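Local coordinates for protein phosphoribosylaminoimidazole-succinocarboxamide synthase (Saccharomyces cerevisiae, PDB 2CNQ) that catalyses the ATP-dependent joining of carboxyaminoimidazole ribotide to L-aspartate, giving SAICAR in de novo purine biosynthesis, at residues A[116-121]-A[217-222]. Sequence-based numbering, arbitrary orientation.
Sequences PLEVIV and KFEFGI. With AMZ (aminoimidazole 4-carboxamide ribonucleotide), chain C; ADP (adenosine-5'-diphosphate), chain B.
Val119 and Phe218 form an antiparallel hydrogen-bonded pair between neighbouring strands of a mixed beta sheet, Val119 N giving to Phe218 O (2.9 Å) and Phe218 N to Val119 O (2.8 Å). The chain turns at Val119, the centre of an inverse gamma turn, and toward Leu117 the two chains part: a water takes over, donating to Leu117 O and accepting from Phe220 N. On the face carrying Val119 and Phe218, Val119 CG1, anti to the backbone N (chi1 179°), sits over the Phe220 ring face in one of that ring's two conformers, 4.2 Å from its centroid; helix 185-209 covers this face, with Val191 and Ala195 against Val119. The other face, carrying the non-hydrogen-bonded pair Ile120 and Lys217, lines the active site. Ile120 CD1 and Lys217 CB lie against aminoimidazole 4-carboxamide ribonucleotide (AMZ). Bent at chi2 and chi3, Lys217 brings its CD to 3.2 Å from Glu118 OE2, while its NZ makes salt bridges to Glu219 and Asp233. Glu118 and Glu219 lie side by side, their carboxylate planes 64° apart, and a water modelled at two alternative positions bridges Glu118 OE1 to Glu219 OE1. The remaining oxygen, Glu219 OE2, accepts a hydrogen bond from the ADP ribose hydroxyl O2' at 2.6 Å.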
# COMPACT_ATOMS: atom_id res chain seq x y z
N PRO A 116 9.25 -1.49 12.15
CA PRO A 116 8.04 -0.88 12.64
C PRO A 116 7.87 0.56 12.18
O PRO A 116 7.79 1.49 12.96
CB PRO A 116 8.23 -0.94 14.14
CG PRO A 116 9.69 -0.79 14.28
CD PRO A 116 10.23 -1.65 13.23
N LEU A 117 7.82 0.73 10.89
CA LEU A 117 7.64 2.02 10.27
C LEU A 117 6.74 1.87 9.11
O LEU A 117 6.77 0.87 8.42
CB LEU A 117 8.95 2.54 9.72
CG LEU A 117 10.06 2.77 10.71
CD1 LEU A 117 11.34 3.03 9.98
CD2 LEU A 117 9.71 3.92 11.62
N GLU A 118 5.97 2.88 8.85
CA GLU A 118 5.39 3.06 7.54
C GLU A 118 6.45 3.75 6.74
O GLU A 118 6.86 4.86 7.03
CB GLU A 118 4.17 3.92 7.58
CG GLU A 118 3.12 3.49 8.53
CD GLU A 118 2.50 2.16 8.23
OE1 GLU A 118 1.56 1.83 8.98
OE2 GLU A 118 2.88 1.42 7.33
N VAL A 119 6.96 3.05 5.76
CA VAL A 119 8.10 3.52 5.00
C VAL A 119 7.58 4.31 3.84
O VAL A 119 7.43 3.82 2.74
CB VAL A 119 8.97 2.36 4.60
CG1 VAL A 119 10.14 2.82 3.79
CG2 VAL A 119 9.44 1.62 5.84
N ILE A 120 7.23 5.55 4.12
CA ILE A 120 6.65 6.42 3.15
C ILE A 120 7.74 7.11 2.41
O ILE A 120 8.69 7.61 2.98
CB ILE A 120 5.74 7.40 3.80
CG1 ILE A 120 4.59 6.68 4.46
CG2 ILE A 120 5.26 8.45 2.85
CD1 ILE A 120 3.90 7.50 5.49
N VAL A 121 7.60 7.15 1.10
CA VAL A 121 8.43 7.96 0.24
C VAL A 121 7.55 8.90 -0.49
O VAL A 121 6.53 8.52 -1.01
CB VAL A 121 9.23 7.12 -0.74
CG1 VAL A 121 10.08 8.03 -1.59
CG2 VAL A 121 10.07 6.13 -0.03
N LYS A 217 3.56 4.31 0.50
CA LYS A 217 3.94 3.68 1.73
C LYS A 217 4.35 2.29 1.45
O LYS A 217 3.57 1.49 0.99
CB LYS A 217 2.79 3.72 2.70
CG LYS A 217 3.08 3.09 4.04
CD LYS A 217 2.87 1.61 4.13
CE LYS A 217 1.43 1.24 4.08
NZ LYS A 217 1.21 -0.22 4.05
N PHE A 218 5.59 1.99 1.74
CA PHE A 218 6.10 0.65 1.72
C PHE A 218 6.09 0.14 3.14
O PHE A 218 6.14 0.88 4.07
CB PHE A 218 7.52 0.61 1.23
CG PHE A 218 7.74 1.08 -0.16
CD1 PHE A 218 7.11 0.49 -1.22
CD2 PHE A 218 8.61 2.10 -0.41
CE1 PHE A 218 7.40 0.88 -2.49
CE2 PHE A 218 8.89 2.51 -1.68
CZ PHE A 218 8.29 1.91 -2.72
N GLU A 219 6.13 -1.17 3.25
CA GLU A 219 6.47 -1.83 4.46
C GLU A 219 7.61 -2.73 4.20
O GLU A 219 7.67 -3.40 3.19
CB GLU A 219 5.32 -2.61 5.03
CG GLU A 219 4.18 -1.71 5.39
CD GLU A 219 3.10 -2.37 6.18
OE1 GLU A 219 1.99 -1.80 6.18
OE2 GLU A 219 3.36 -3.42 6.79
N PHE A 220 8.52 -2.72 5.13
CA PHE A 220 9.69 -3.55 5.06
C PHE A 220 9.76 -4.44 6.26
O PHE A 220 9.42 -4.05 7.36
CB PHE A 220 10.93 -2.68 5.11
CG PHE A 220 11.21 -1.81 3.90
CD1 PHE A 220 10.58 -1.98 2.69
CD2 PHE A 220 12.15 -0.81 3.99
CE1 PHE A 220 10.92 -1.16 1.62
CE2 PHE A 220 12.49 -0.04 2.89
CZ PHE A 220 11.89 -0.23 1.74
N GLY A 221 10.27 -5.61 6.03
CA GLY A 221 10.71 -6.50 7.05
C GLY A 221 12.19 -6.57 7.04
O GLY A 221 12.88 -5.99 6.21
N ILE A 222 12.69 -7.31 8.00
CA ILE A 222 14.10 -7.49 8.12
C ILE A 222 14.32 -8.94 8.41
O ILE A 222 13.76 -9.51 9.32
CB ILE A 222 14.69 -6.57 9.20
CG1 ILE A 222 16.20 -6.75 9.32
CG2 ILE A 222 14.01 -6.75 10.55
CD1 ILE A 222 16.96 -6.20 8.19
O5 AMZ C . -1.66 2.37 5.17
C6 AMZ C . -1.05 3.24 5.76
N2 AMZ C . -0.85 3.23 7.08
C3A AMZ C . -0.47 4.36 5.05
C7A AMZ C . -0.58 4.59 3.71
N3 AMZ C . -1.14 3.89 2.71
N1 AMZ C . 0.24 5.35 5.62
C5 AMZ C . 0.58 6.17 4.66
N AMZ C . 0.07 5.73 3.48
C1 AMZ C . 0.28 6.34 2.19
C2 AMZ C . -0.82 7.25 1.75
C3 AMZ C . -0.10 8.20 0.84
O2 AMZ C . 0.04 7.54 -0.40
O1 AMZ C . -1.84 6.50 1.12
O AMZ C . 1.40 7.18 2.34
C AMZ C . 1.24 8.33 1.53
C4 AMZ C . 1.40 9.56 2.35
O3 AMZ C . 0.22 9.74 3.13
P AMZ C . 0.05 11.09 3.96
OP1 AMZ C . 1.02 11.03 5.10
O4 AMZ C . -1.38 11.04 4.43
OP2 AMZ C . 0.34 12.26 3.08
PB ADP B . -3.42 -2.52 8.27
O1B ADP B . -2.93 -1.73 7.14
O2B ADP B . -2.55 -2.40 9.45
O3B ADP B . -4.79 -2.32 8.69
PA ADP B . -3.63 -4.72 6.47
O1A ADP B . -2.92 -4.04 5.38
O2A ADP B . -5.06 -4.93 6.36
O3A ADP B . -3.30 -4.04 7.85
O5' ADP B . -3.00 -6.14 6.73
C5' ADP B . -1.64 -6.47 6.56
C4' ADP B . -1.00 -6.65 7.90
O4' ADP B . 0.02 -7.64 7.73
C3' ADP B . -0.30 -5.43 8.42
O3' ADP B . -0.21 -5.48 9.82
C2' ADP B . 1.09 -5.61 7.87
O2' ADP B . 2.06 -4.86 8.53
C1' ADP B . 1.27 -7.07 8.06
N9 ADP B . 2.24 -7.71 7.22
C8 ADP B . 2.50 -7.44 5.94
N7 ADP B . 3.38 -8.26 5.42
C5 ADP B . 3.70 -9.09 6.42
C6 ADP B . 4.55 -10.22 6.53
N6 ADP B . 5.24 -10.66 5.50
N1 ADP B . 4.71 -10.79 7.72
C2 ADP B . 3.97 -10.37 8.75
N3 ADP B . 3.09 -9.39 8.74
C4 ADP B . 2.97 -8.75 7.58
O HOH W 1 7.58 -1.52 7.56
O HOH W 2 0.51 -0.41 7.94
O HOH W 3 1.34 -0.90 8.59